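Local coordinates for ComZ (Thermus thermophilus, PDB 6QVI), which is a competence-associated pilin that probably serves as a DNA receptor at the tip of the pilus during natural transformation, at residues A125-S130 / P516-L521; Y134-I139 / V494-I499; N147-G152 / Q171-A176; S342-F347 / G356-Y361. One frame throughout, in Å; residues are numbered along the deposited sequence.

Overall arrangement
The chain begins with helix 12-40 and the antiparallel strands of the pseudopilin-like domain, whose strand 120-130 supplies the first half of contact 1; this loop closes only when the chain returns, near its C terminus, as strand 517-529. Contact 2 is nested inside it, joining the segment that enters the β-solenoid to the one that leaves it. Contacts 3 and 4 lie within that second loop, one after the other: contact 3 closes a short excursion in the solenoid, and contact 4 pairs two strands of a peripheral sheet. Contacts 2 and 3 touch through I139 and L150, whereas contacts 1 and 4 lie on opposite sides of the chain's centre, about 50 Å apart between centres.

Contact 1. Residues A125-S130 / P516-L521; sequences ATFRIS and PVFQVL
F518 packs against both I129, its cross-strand partner, and F127, its diagonal neighbour, in the antiparallel sheet of the pseudopilin-like domain, where the C-terminal strand docks beside strand 120-130. The backbone ladder is regular. R128 and Q519 form a hydrogen-bonded pair, with R128 N to Q519 O at 2.9 Å and the return bond from Q519 N to R128 O nearly straight at 171°. S130 and V517 repeat the pattern, and L521 N reaches T126 O.

Apolar contacts gather on the face bearing F127, I129, F518 and V520. With CG anti to the backbone N (chi1 -178°), the F518 ring lies alongside its two neighbours and points the same way. F127 meets it obliquely, planes 34° apart and CD2 3.6 Å from F518 CZ; V520 CG2 also touches F127 CE2. Large apolar groups suit this face because helix 12-40 covers it, F33 meeting F518 edge-to-face. With an alanine in place of F518, F127 and I129 would probably lose the ring they pack against and F33 its edge-to-face partner.

On the other face, S130 OG bonds to K515 O, while V517 CG1 rests 3.5 Å from R128 CG, the aliphatic part of the arginine.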
loop_
_atom_site.group_PDB
_atom_site.type_symbol
_atom_site.label_atom_id
_atom_site.label_comp_id
_atom_site.label_asym_id
_atom_site.label_seq_id
_atom_site.Cartn_x
_atom_site.Cartn_y
_atom_site.Cartn_z
ATOM N N ALA A 125 -0.582 26.476 -20.099
ATOM C CA ALA A 125 -1.035 25.100 -20.313
ATOM C C ALA A 125 -1.879 24.604 -19.150
ATOM O O ALA A 125 -1.573 24.861 -17.972
ATOM C CB ALA A 125 0.140 24.144 -20.519
ATOM N N THR A 126 -2.919 23.859 -19.498
ATOM C CA THR A 126 -3.764 23.220 -18.511
ATOM C C THR A 126 -3.485 21.721 -18.497
ATOM O O THR A 126 -3.589 21.050 -19.535
ATOM C CB THR A 126 -5.237 23.419 -18.822
ATOM O OG1 THR A 126 -5.554 24.804 -18.710
ATOM C CG2 THR A 126 -6.076 22.615 -17.821
ATOM N N PHE A 127 -3.234 21.195 -17.301
ATOM C CA PHE A 127 -2.990 19.779 -17.103
ATOM C C PHE A 127 -4.074 19.163 -16.241
ATOM O O PHE A 127 -4.679 19.823 -15.400
ATOM C CB PHE A 127 -1.654 19.522 -16.442
ATOM C CG PHE A 127 -0.553 20.267 -17.026
ATOM C CD1 PHE A 127 -0.328 21.580 -16.664
ATOM C CD2 PHE A 127 0.282 19.657 -17.946
ATOM C CE1 PHE A 127 0.721 22.285 -17.211
ATOM C CE2 PHE A 127 1.321 20.369 -18.505
ATOM C CZ PHE A 127 1.543 21.681 -18.127
ATOM N N ARG A 128 -4.151 17.855 -16.306
ATOM C CA ARG A 128 -4.999 17.096 -15.431
ATOM C C ARG A 128 -3.971 16.182 -14.827
ATOM O O ARG A 128 -3.305 15.481 -15.521
ATOM C CB ARG A 128 -6.022 16.319 -16.199
ATOM C CG ARG A 128 -6.225 14.931 -15.658
ATOM C CD ARG A 128 -7.684 14.634 -15.437
ATOM N NE ARG A 128 -8.488 14.988 -16.585
ATOM C CZ ARG A 128 -9.687 15.530 -16.485
ATOM N NH1 ARG A 128 -10.196 15.768 -15.285
ATOM N NH2 ARG A 128 -10.369 15.834 -17.577
ATOM N N ILE A 129 -3.825 16.225 -13.524
ATOM C CA ILE A 129 -2.808 15.460 -12.818
ATOM C C ILE A 129 -3.453 14.706 -11.674
ATOM O O ILE A 129 -4.087 15.312 -10.801
ATOM C CB ILE A 129 -1.676 16.336 -12.266
ATOM C CG1 ILE A 129 -1.128 17.253 -13.366
ATOM C CG2 ILE A 129 -0.583 15.465 -11.633
ATOM C CD1 ILE A 129 -0.035 18.130 -12.834
ATOM N N SER A 130 -3.260 13.379 -11.651
ATOM C CA SER A 130 -3.723 12.564 -10.538
ATOM C C SER A 130 -2.656 11.530 -10.215
ATOM O O SER A 130 -2.008 10.996 -11.124
ATOM C CB SER A 130 -5.081 11.938 -10.872
ATOM O OG SER A 130 -4.976 10.984 -11.912
ATOM N N PRO A 516 -2.814 6.791 -12.289
ATOM C CA PRO A 516 -1.817 7.850 -12.528
ATOM C C PRO A 516 -2.020 8.563 -13.865
ATOM O O PRO A 516 -2.059 7.932 -14.925
ATOM C CB PRO A 516 -0.487 7.091 -12.478
ATOM C CG PRO A 516 -0.847 5.651 -12.933
ATOM C CD PRO A 516 -2.263 5.427 -12.457
ATOM N N VAL A 517 -2.146 9.893 -13.821
ATOM C CA VAL A 517 -2.370 10.684 -15.027
ATOM C C VAL A 517 -1.581 11.989 -14.931
ATOM O O VAL A 517 -1.551 12.642 -13.877
ATOM C CB VAL A 517 -3.879 10.943 -15.257
ATOM C CG1 VAL A 517 -4.097 12.153 -16.144
ATOM C CG2 VAL A 517 -4.511 9.731 -15.896
ATOM N N PHE A 518 -0.884 12.324 -16.019
ATOM C CA PHE A 518 -0.282 13.643 -16.244
ATOM C C PHE A 518 -0.601 13.983 -17.701
ATOM O O PHE A 518 0.163 13.638 -18.609
ATOM C CB PHE A 518 1.224 13.652 -15.938
ATOM C CG PHE A 518 1.822 14.986 -16.112
ATOM C CD1 PHE A 518 1.849 15.907 -15.067
ATOM C CD2 PHE A 518 2.282 15.369 -17.374
ATOM C CE1 PHE A 518 2.391 17.192 -15.267
ATOM C CE2 PHE A 518 2.802 16.646 -17.595
ATOM C CZ PHE A 518 2.847 17.564 -16.548
ATOM N N GLN A 519 -1.717 14.661 -17.931
ATOM C CA GLN A 519 -2.170 14.855 -19.295
ATOM C C GLN A 519 -2.411 16.335 -19.609
ATOM O O GLN A 519 -3.012 17.057 -18.809
ATOM C CB GLN A 519 -3.413 14.003 -19.572
ATOM C CG GLN A 519 -4.222 14.546 -20.714
ATOM C CD GLN A 519 -4.914 13.456 -21.484
ATOM O OE1 GLN A 519 -4.255 12.728 -22.247
ATOM N NE2 GLN A 519 -6.229 13.389 -21.383
ATOM N N VAL A 520 -1.997 16.762 -20.807
ATOM C CA VAL A 520 -2.168 18.150 -21.241
ATOM C C VAL A 520 -3.548 18.300 -21.857
ATOM O O VAL A 520 -3.843 17.666 -22.876
ATOM C CB VAL A 520 -1.106 18.575 -22.273
ATOM C CG1 VAL A 520 -1.494 19.930 -22.844
ATOM C CG2 VAL A 520 0.268 18.673 -21.659
ATOM N N LEU A 521 -4.369 19.184 -21.284
ATOM C CA LEU A 521 -5.713 19.402 -21.807
ATOM C C LEU A 521 -5.764 20.543 -22.807
ATOM O O LEU A 521 -6.643 20.563 -23.672
ATOM C CB LEU A 521 -6.714 19.696 -20.683
ATOM C CG LEU A 521 -6.974 18.629 -19.599
ATOM C CD1 LEU A 521 -8.111 19.055 -18.708
ATOM C CD2 LEU A 521 -7.234 17.250 -20.180
#

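Contact 2. Residues Y134-I139 / V494-I499; sequences YLEQAI and VVYIRI
E136 has CG beside its backbone N (chi1 -68°) and an extended chain beyond, which carries the carboxylate past the hydroxyl end of Y496 to R498. The Y496 side chain leaves its backbone trans to N (chi1 171°) and lays its ring against the backbone of E136 and Q137. R498 bends at chi3, bringing its guanidinium round to the acid.

The hydrogen bonds of the salt bridge go to E136 OE2: R498 NE donates to it at 2.8 Å and R498 NH2 adds a weak bond, while E136 OE1 also lies close to NH2. OE2 lies in the guanidinium plane, but NE meets it from the syn side 26° out of the carboxylate plane, and the two groups do not face each other as a flat pair. Arginine can make this bridge because its NE and NH2 converge on a single acceptor.

The tyrosine ring separates the two backbones. Q137 O sits over one face, toward the rim, and R498 N over the opposite one. Further along, small A138 lets the two backbones draw close, its CB 3.6 Å from Y496 CB and 3.9 Å from V494 CG1, while I139 CD1 reaches V494 CG2. Residues 134-139 follow strand 120-130; 494-496 end strand 491-496, which pairs with 153-157, and 497-499 lead out of it. The contact thus clasps the entering and leaving chains at the root of the β-solenoid.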
loop_
_atom_site.group_PDB
_atom_site.type_symbol
_atom_site.label_atom_id
_atom_site.label_comp_id
_atom_site.label_asym_id
_atom_site.label_seq_id
_atom_site.Cartn_x
_atom_site.Cartn_y
_atom_site.Cartn_z
ATOM N N TYR A 134 -0.710 5.079 -3.521
ATOM C CA TYR A 134 -0.614 3.716 -3.020
ATOM C C TYR A 134 -1.206 3.671 -1.621
ATOM O O TYR A 134 -0.668 4.271 -0.686
ATOM C CB TYR A 134 0.855 3.274 -3.020
ATOM C CG TYR A 134 1.403 2.879 -4.396
ATOM C CD1 TYR A 134 0.881 1.780 -5.085
ATOM C CD2 TYR A 134 2.379 3.651 -5.043
ATOM C CE1 TYR A 134 1.365 1.411 -6.337
ATOM C CE2 TYR A 134 2.860 3.299 -6.307
ATOM C CZ TYR A 134 2.345 2.175 -6.951
ATOM O OH TYR A 134 2.797 1.790 -8.201
ATOM N N LEU A 135 -2.286 2.906 -1.467
ATOM C CA LEU A 135 -3.003 2.860 -0.198
ATOM C C LEU A 135 -2.132 2.296 0.905
ATOM O O LEU A 135 -1.362 1.340 0.702
ATOM C CB LEU A 135 -4.275 2.033 -0.345
ATOM C CG LEU A 135 -5.254 2.672 -1.326
ATOM C CD1 LEU A 135 -6.621 2.034 -1.228
ATOM C CD2 LEU A 135 -5.338 4.190 -1.043
ATOM N N GLU A 136 -2.236 2.923 2.076
ATOM C CA GLU A 136 -1.418 2.550 3.224
ATOM C C GLU A 136 -2.323 2.390 4.435
ATOM O O GLU A 136 -2.736 3.388 5.038
ATOM C CB GLU A 136 -0.311 3.563 3.487
ATOM C CG GLU A 136 0.727 3.558 2.389
ATOM C CD GLU A 136 1.962 4.337 2.763
ATOM O OE1 GLU A 136 1.955 4.971 3.843
ATOM O OE2 GLU A 136 2.944 4.302 1.981
ATOM N N GLN A 137 -2.637 1.134 4.768
ATOM C CA GLN A 137 -3.526 0.875 5.888
ATOM C C GLN A 137 -3.085 -0.411 6.586
ATOM O O GLN A 137 -2.484 -1.300 5.974
ATOM C CB GLN A 137 -4.990 0.803 5.398
ATOM C CG GLN A 137 -5.206 -0.342 4.401
ATOM C CD GLN A 137 -4.815 -0.003 2.975
ATOM O OE1 GLN A 137 -5.251 0.998 2.428
ATOM N NE2 GLN A 137 -3.938 -0.806 2.392
ATOM N N ALA A 138 -3.417 -0.523 7.872
ATOM C CA ALA A 138 -3.088 -1.763 8.556
ATOM C C ALA A 138 -4.024 -2.867 8.145
ATOM O O ALA A 138 -3.615 -4.035 8.097
ATOM C CB ALA A 138 -3.151 -1.603 10.077
ATOM N N ILE A 139 -5.254 -2.531 7.862
ATOM C CA ILE A 139 -6.208 -3.525 7.509
ATOM C C ILE A 139 -7.056 -3.106 6.381
ATOM O O ILE A 139 -7.727 -2.140 6.475
ATOM C CB ILE A 139 -7.194 -3.708 8.643
ATOM C CG1 ILE A 139 -6.553 -4.423 9.797
ATOM C CG2 ILE A 139 -8.383 -4.514 8.206
ATOM C CD1 ILE A 139 -7.514 -4.599 10.928
ATOM N N VAL A 494 -2.989 -4.794 15.328
ATOM C CA VAL A 494 -2.286 -4.819 14.059
ATOM C C VAL A 494 -1.486 -3.535 13.954
ATOM O O VAL A 494 -2.024 -2.442 14.161
ATOM C CB VAL A 494 -3.220 -4.962 12.837
ATOM C CG1 VAL A 494 -2.382 -5.112 11.549
ATOM C CG2 VAL A 494 -4.214 -6.128 12.991
ATOM N N VAL A 495 -0.218 -3.656 13.593
ATOM C CA VAL A 495 0.655 -2.506 13.537
ATOM C C VAL A 495 1.107 -2.342 12.103
ATOM O O VAL A 495 1.836 -3.187 11.568
ATOM C CB VAL A 495 1.839 -2.661 14.488
ATOM C CG1 VAL A 495 2.793 -1.480 14.369
ATOM C CG2 VAL A 495 1.298 -2.785 15.914
ATOM N N TYR A 496 0.646 -1.276 11.463
ATOM C CA TYR A 496 0.988 -1.091 10.071
ATOM C C TYR A 496 2.427 -0.623 9.972
ATOM O O TYR A 496 2.794 0.413 10.532
ATOM C CB TYR A 496 0.032 -0.118 9.405
ATOM C CG TYR A 496 0.500 0.264 8.023
ATOM C CD1 TYR A 496 0.360 1.552 7.564
ATOM C CD2 TYR A 496 0.996 -0.692 7.141
ATOM C CE1 TYR A 496 0.759 1.894 6.306
ATOM C CE2 TYR A 496 1.413 -0.346 5.863
ATOM C CZ TYR A 496 1.286 0.948 5.455
ATOM O OH TYR A 496 1.697 1.306 4.189
ATOM N N ILE A 497 3.236 -1.368 9.233
ATOM C CA ILE A 497 4.609 -0.992 8.962
ATOM C C ILE A 497 4.771 -0.908 7.451
ATOM O O ILE A 497 4.743 -1.929 6.754
ATOM C CB ILE A 497 5.602 -1.990 9.558
ATOM C CG1 ILE A 497 5.470 -2.036 11.065
ATOM C CG2 ILE A 497 7.025 -1.633 9.177
ATOM C CD1 ILE A 497 6.529 -2.909 11.733
ATOM N N ARG A 498 4.988 0.301 6.954
ATOM C CA ARG A 498 5.158 0.506 5.529
ATOM C C ARG A 498 6.355 -0.291 5.043
ATOM O O ARG A 498 7.384 -0.353 5.710
ATOM C CB ARG A 498 5.354 1.993 5.251
ATOM C CG ARG A 498 6.103 2.346 3.975
ATOM C CD ARG A 498 6.400 3.863 3.908
ATOM N NE ARG A 498 5.279 4.645 3.394
ATOM C CZ ARG A 498 5.108 5.950 3.604
ATOM N NH1 ARG A 498 5.987 6.636 4.325
ATOM N NH2 ARG A 498 4.059 6.578 3.080
ATOM N N ILE A 499 6.200 -0.951 3.907
ATOM C CA ILE A 499 7.302 -1.640 3.240
ATOM C C ILE A 499 7.616 -0.882 1.967
ATOM O O ILE A 499 6.722 -0.702 1.121
ATOM C CB ILE A 499 6.996 -3.125 2.977
ATOM C CG1 ILE A 499 6.363 -3.768 4.209
ATOM C CG2 ILE A 499 8.253 -3.873 2.609
ATOM C CD1 ILE A 499 6.109 -5.280 4.051
#

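Contact 3. Residues N147-G152 / Q171-A176; sequences NKWLNG and QYVIEA
W149 lays one face of its indole against V173, and the two side chains meet at a slant. V173 CG2 stands over the six-membered ring, 3.7 Å from its centroid and 20° off the normal, a CH-pi contact; the other methyl, CG1, covers the same face nearer the rim, 3.8 Å from W149 CD2. This two-pronged seating depends on the valine torsion (chi1 153°), which turns both methyls of the branched side chain toward the indole. Only a broad flat group such as tryptophan can take both methyls at once, while W149 NE1 keeps a weak hydrogen bond to G142 O.

Next along the chain, the contact continues more loosely: L150 CD1 lies 4.2 Å from I174 CG1. Replacing W149 with an alanine would probably strip V173 of the surface under its methyls and leave G142 O without this donor.

The touching parts, 147-150 and 171-174, run nearly parallel, 13° apart, but each takes its strand partners elsewhere. W149 and N151 bond through the backbone to F475, and V173 and I174 to K218 and S220 on strand 218-221. V162 of strand 160-162 touches W149, L150 and V173, so the contact packs W149, just before strand 150-151, against the corner at V173 in the β-solenoid.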
loop_
_atom_site.group_PDB
_atom_site.type_symbol
_atom_site.label_atom_id
_atom_site.label_comp_id
_atom_site.label_asym_id
_atom_site.label_seq_id
_atom_site.Cartn_x
_atom_site.Cartn_y
_atom_site.Cartn_z
ATOM N N ASN A 147 -22.016 -9.864 6.453
ATOM C CA ASN A 147 -22.390 -8.536 6.953
ATOM C C ASN A 147 -21.607 -8.145 8.205
ATOM O O ASN A 147 -22.103 -7.366 9.025
ATOM C CB ASN A 147 -23.891 -8.418 7.233
ATOM C CG ASN A 147 -24.746 -9.106 6.182
ATOM O OD1 ASN A 147 -24.658 -10.330 5.976
ATOM N ND2 ASN A 147 -25.589 -8.323 5.513
ATOM N N LYS A 148 -20.399 -8.704 8.383
ATOM C CA LYS A 148 -19.509 -8.202 9.425
ATOM C C LYS A 148 -18.081 -8.215 8.876
ATOM O O LYS A 148 -17.653 -9.210 8.286
ATOM C CB LYS A 148 -19.636 -9.023 10.720
ATOM C CG LYS A 148 -21.071 -8.961 11.426
ATOM C CD LYS A 148 -21.500 -7.493 11.745
ATOM C CE LYS A 148 -22.939 -7.222 12.303
ATOM N NZ LYS A 148 -22.990 -6.569 13.688
ATOM N N TRP A 149 -17.356 -7.104 9.023
ATOM C CA TRP A 149 -16.025 -6.954 8.431
ATOM C C TRP A 149 -14.913 -6.949 9.461
ATOM O O TRP A 149 -13.782 -7.269 9.120
ATOM C CB TRP A 149 -15.919 -5.651 7.599
ATOM C CG TRP A 149 -16.690 -5.681 6.298
ATOM C CD1 TRP A 149 -16.197 -5.884 5.008
ATOM C CD2 TRP A 149 -18.105 -5.560 6.162
ATOM N NE1 TRP A 149 -17.241 -5.854 4.085
ATOM C CE2 TRP A 149 -18.417 -5.663 4.772
ATOM C CE3 TRP A 149 -19.150 -5.365 7.083
ATOM C CZ2 TRP A 149 -19.731 -5.579 4.303
ATOM C CZ3 TRP A 149 -20.444 -5.286 6.618
ATOM C CH2 TRP A 149 -20.729 -5.394 5.240
ATOM N N LEU A 150 -15.230 -6.559 10.679
ATOM C CA LEU A 150 -14.271 -6.553 11.755
ATOM C C LEU A 150 -15.067 -7.009 12.940
ATOM O O LEU A 150 -15.982 -6.356 13.345
ATOM C CB LEU A 150 -13.697 -5.164 11.972
ATOM C CG LEU A 150 -12.820 -4.662 10.822
ATOM C CD1 LEU A 150 -13.602 -3.840 9.826
ATOM C CD2 LEU A 150 -11.594 -3.913 11.273
ATOM N N ASN A 151 -14.741 -8.165 13.477
ATOM C CA ASN A 151 -15.480 -8.696 14.593
ATOM C C ASN A 151 -14.604 -8.985 15.742
ATOM O O ASN A 151 -13.775 -9.848 15.662
ATOM C CB ASN A 151 -16.107 -10.004 14.197
ATOM C CG ASN A 151 -17.451 -9.818 13.587
ATOM O OD1 ASN A 151 -18.117 -10.773 13.215
ATOM N ND2 ASN A 151 -17.865 -8.571 13.472
ATOM N N GLY A 152 -14.813 -8.295 16.838
ATOM C CA GLY A 152 -14.001 -8.536 17.993
ATOM C C GLY A 152 -13.046 -7.410 18.149
ATOM O O GLY A 152 -12.698 -6.762 17.211
ATOM N N GLN A 171 -25.575 -0.154 4.964
ATOM C CA GLN A 171 -25.268 -1.075 6.035
ATOM C C GLN A 171 -24.098 -0.590 6.869
ATOM O O GLN A 171 -22.988 -0.456 6.354
ATOM C CB GLN A 171 -24.968 -2.489 5.552
ATOM C CG GLN A 171 -26.146 -3.265 4.991
ATOM C CD GLN A 171 -27.313 -3.393 5.972
ATOM O OE1 GLN A 171 -27.748 -2.383 6.503
ATOM N NE2 GLN A 171 -27.697 -4.657 6.368
ATOM N N TYR A 172 -24.359 -0.346 8.148
ATOM C CA TYR A 172 -23.283 -0.151 9.097
ATOM C C TYR A 172 -22.266 -1.264 8.914
ATOM O O TYR A 172 -22.529 -2.446 9.139
ATOM C CB TYR A 172 -23.831 -0.078 10.521
ATOM C CG TYR A 172 -24.740 1.111 10.674
ATOM C CD1 TYR A 172 -26.109 1.002 10.445
ATOM C CD2 TYR A 172 -24.228 2.371 10.981
ATOM C CE1 TYR A 172 -26.951 2.111 10.558
ATOM C CE2 TYR A 172 -25.063 3.486 11.086
ATOM C CZ TYR A 172 -26.414 3.347 10.876
ATOM O OH TYR A 172 -27.234 4.451 10.992
ATOM N N VAL A 173 -21.107 -0.880 8.423
ATOM C CA VAL A 173 -20.041 -1.826 8.124
ATOM C C VAL A 173 -19.029 -1.859 9.254
ATOM O O VAL A 173 -18.129 -2.708 9.263
ATOM C CB VAL A 173 -19.480 -1.362 6.756
ATOM C CG1 VAL A 173 -18.056 -1.748 6.562
ATOM C CG2 VAL A 173 -20.360 -1.866 5.598
ATOM N N ILE A 174 -19.158 -0.945 10.210
ATOM C CA ILE A 174 -18.368 -0.857 11.426
ATOM C C ILE A 174 -19.307 -0.304 12.479
ATOM O O ILE A 174 -19.723 0.844 12.371
ATOM C CB ILE A 174 -17.147 0.063 11.256
ATOM C CG1 ILE A 174 -16.157 -0.517 10.246
ATOM C CG2 ILE A 174 -16.491 0.319 12.603
ATOM C CD1 ILE A 174 -14.980 0.399 9.964
ATOM N N GLU A 175 -19.770 -1.143 13.397
ATOM C CA GLU A 175 -20.601 -0.712 14.526
ATOM C C GLU A 175 -19.765 -0.787 15.797
ATOM O O GLU A 175 -19.948 -1.666 16.634
ATOM C CB GLU A 175 -21.897 -1.555 14.655
ATOM C CG GLU A 175 -22.818 -1.553 13.441
ATOM C CD GLU A 175 -24.312 -1.604 13.805
ATOM O OE1 GLU A 175 -24.718 -0.984 14.817
ATOM O OE2 GLU A 175 -25.079 -2.273 13.073
ATOM N N ALA A 176 -18.786 0.101 15.900
ATOM C CA ALA A 176 -17.856 0.078 17.020
ATOM C C ALA A 176 -18.430 0.953 18.124
ATOM O O ALA A 176 -18.734 2.131 17.897
ATOM C CB ALA A 176 -16.470 0.564 16.611
#

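Contact 4. Residues S342-F347 / G356-Y361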
loop_
_atom_site.group_PDB
_atom_site.type_symbol
_atom_site.label_atom_id
_atom_site.label_comp_id
_atom_site.label_asym_id
_atom_site.label_seq_id
_atom_site.Cartn_x
_atom_site.Cartn_y
_atom_site.Cartn_z
ATOM N N SER A 342 12.943 -31.251 9.936
ATOM C CA SER A 342 13.409 -30.395 8.860
ATOM C C SER A 342 12.939 -30.881 7.498
ATOM O O SER A 342 12.868 -32.087 7.217
ATOM C CB SER A 342 14.940 -30.308 8.855
ATOM O OG SER A 342 15.430 -29.700 10.043
ATOM N N VAL A 343 12.635 -29.915 6.639
ATOM C CA VAL A 343 12.149 -30.183 5.296
ATOM C C VAL A 343 12.928 -29.290 4.348
ATOM O O VAL A 343 13.007 -28.074 4.560
ATOM C CB VAL A 343 10.636 -29.914 5.202
ATOM C CG1 VAL A 343 10.154 -30.052 3.778
ATOM C CG2 VAL A 343 9.880 -30.847 6.145
ATOM N N ASP A 344 13.484 -29.887 3.300
ATOM C CA ASP A 344 14.317 -29.171 2.340
ATOM C C ASP A 344 13.591 -29.180 0.994
ATOM O O ASP A 344 13.675 -30.147 0.230
ATOM C CB ASP A 344 15.703 -29.811 2.249
ATOM C CG ASP A 344 16.680 -29.013 1.373
ATOM O OD1 ASP A 344 16.248 -28.079 0.667
ATOM O OD2 ASP A 344 17.890 -29.335 1.376
ATOM N N CYS A 345 12.883 -28.099 0.688
ATOM C CA CYS A 345 12.268 -27.953 -0.627
ATOM C C CYS A 345 13.069 -27.044 -1.535
ATOM O O CYS A 345 12.488 -26.230 -2.252
ATOM C CB CYS A 345 10.842 -27.435 -0.523
ATOM S SG CYS A 345 9.691 -28.666 0.026
ATOM N N THR A 346 14.392 -27.126 -1.520
ATOM C CA THR A 346 15.164 -26.296 -2.427
ATOM C C THR A 346 15.642 -27.102 -3.625
ATOM O O THR A 346 15.651 -28.339 -3.623
ATOM C CB THR A 346 16.351 -25.639 -1.724
ATOM O OG1 THR A 346 17.307 -26.637 -1.348
ATOM C CG2 THR A 346 15.878 -24.869 -0.492
ATOM N N PHE A 347 16.032 -26.367 -4.662
ATOM C CA PHE A 347 16.580 -26.947 -5.875
ATOM C C PHE A 347 17.613 -25.964 -6.407
ATOM O O PHE A 347 17.598 -24.775 -6.066
ATOM C CB PHE A 347 15.497 -27.225 -6.924
ATOM C CG PHE A 347 14.770 -25.992 -7.375
ATOM C CD1 PHE A 347 13.630 -25.565 -6.712
ATOM C CD2 PHE A 347 15.241 -25.241 -8.456
ATOM C CE1 PHE A 347 12.953 -24.411 -7.125
ATOM C CE2 PHE A 347 14.580 -24.089 -8.867
ATOM C CZ PHE A 347 13.432 -23.675 -8.202
ATOM N N GLY A 356 13.207 -22.368 -4.077
ATOM C CA GLY A 356 12.300 -23.119 -3.233
ATOM C C GLY A 356 12.336 -22.621 -1.807
ATOM O O GLY A 356 12.650 -21.451 -1.551
ATOM N N PHE A 357 12.061 -23.506 -0.856
ATOM C CA PHE A 357 12.160 -23.135 0.545
ATOM C C PHE A 357 12.835 -24.262 1.302
ATOM O O PHE A 357 12.821 -25.418 0.881
ATOM C CB PHE A 357 10.791 -22.811 1.184
ATOM C CG PHE A 357 9.935 -24.019 1.462
ATOM C CD1 PHE A 357 10.066 -24.733 2.644
ATOM C CD2 PHE A 357 8.958 -24.411 0.562
ATOM C CE1 PHE A 357 9.271 -25.856 2.899
ATOM C CE2 PHE A 357 8.153 -25.535 0.815
ATOM C CZ PHE A 357 8.308 -26.249 1.985
ATOM N N ARG A 358 13.399 -23.915 2.451
ATOM C CA ARG A 358 14.115 -24.873 3.276
ATOM C C ARG A 358 13.813 -24.552 4.730
ATOM O O ARG A 358 13.808 -23.376 5.108
ATOM C CB ARG A 358 15.614 -24.812 3.007
ATOM C CG ARG A 358 16.401 -25.792 3.810
ATOM C CD ARG A 358 17.574 -26.270 3.003
ATOM N NE ARG A 358 18.328 -25.144 2.481
ATOM C CZ ARG A 358 19.394 -24.637 3.081
ATOM N NH1 ARG A 358 19.821 -25.173 4.220
ATOM N NH2 ARG A 358 20.031 -23.603 2.547
ATOM N N TYR A 359 13.491 -25.571 5.521
ATOM C CA TYR A 359 13.080 -25.355 6.906
ATOM C C TYR A 359 13.950 -26.195 7.852
ATOM O O TYR A 359 13.746 -27.407 7.984
ATOM C CB TYR A 359 11.609 -25.704 7.095
ATOM C CG TYR A 359 11.137 -25.701 8.546
ATOM C CD1 TYR A 359 11.588 -24.746 9.462
ATOM C CD2 TYR A 359 10.369 -26.754 9.032
ATOM C CE1 TYR A 359 11.160 -24.782 10.793
ATOM C CE2 TYR A 359 9.979 -26.825 10.350
ATOM C CZ TYR A 359 10.345 -25.830 11.238
ATOM O OH TYR A 359 9.922 -25.906 12.561
ATOM N N THR A 360 14.943 -25.565 8.472
ATOM C CA THR A 360 15.791 -26.263 9.431
ATOM C C THR A 360 15.147 -26.237 10.819
ATOM O O THR A 360 14.330 -25.364 11.135
ATOM C CB THR A 360 17.194 -25.652 9.473
ATOM O OG1 THR A 360 17.598 -25.281 8.151
ATOM C CG2 THR A 360 18.162 -26.662 9.989
ATOM N N TYR A 361 15.548 -27.195 11.662
ATOM C CA TYR A 361 15.127 -27.261 13.058
ATOM C C TYR A 361 16.376 -27.301 13.944
ATOM O O TYR A 361 17.319 -28.051 13.684
ATOM C CB TYR A 361 14.239 -28.496 13.295
ATOM C CG TYR A 361 14.000 -28.856 14.756
ATOM C CD1 TYR A 361 14.021 -27.888 15.770
ATOM C CD2 TYR A 361 13.864 -30.181 15.135
ATOM C CE1 TYR A 361 13.846 -28.220 17.094
ATOM C CE2 TYR A 361 13.684 -30.526 16.473
ATOM C CZ TYR A 361 13.685 -29.531 17.443
ATOM O OH TYR A 361 13.512 -29.820 18.768
#
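The two arms of an antiparallel β-hairpin meet here, in the peripheral mixed sheet that also holds strand 366-371, with V343 facing Y359 and C345 facing F357. V343 N donates to Y359 O, and Y359 N returns a bond of 2.7 Å to V343 O. Toward the turn the ladder is less regular: C345 N to F357 O is weak, and F357 N approaches C345 O from well above the carbonyl plane. The chain bends at G356, where a side chain would run into C345 O, so only glycine fits comfortably.

On the face of C345 and F357, the ring of F357 takes C345 CB over one side, 3.6 Å from its centroid, in a CH-pi contact; the sulfur stands obliquely at 4.0 Å from the same centroid. C345 is also disulfide-bonded to C327, which ties the hairpin to helix 325-329. The flat phenylalanine ring offers the cystine a broad apolar surface to pack on.

On the other face D344 makes an Asx turn. Its OD1 accepts T346 N at 3.0 Å and, on the syn lone pair, T346 OG1. Two bonds thus fix the carboxylate, and R358 runs alongside it, pointing the same way, with T346 CG2 at the edge of its guanidinium. The opposite charges stop short of a salt bridge, D344 OD1 lying 4.0 Å from R358 NE.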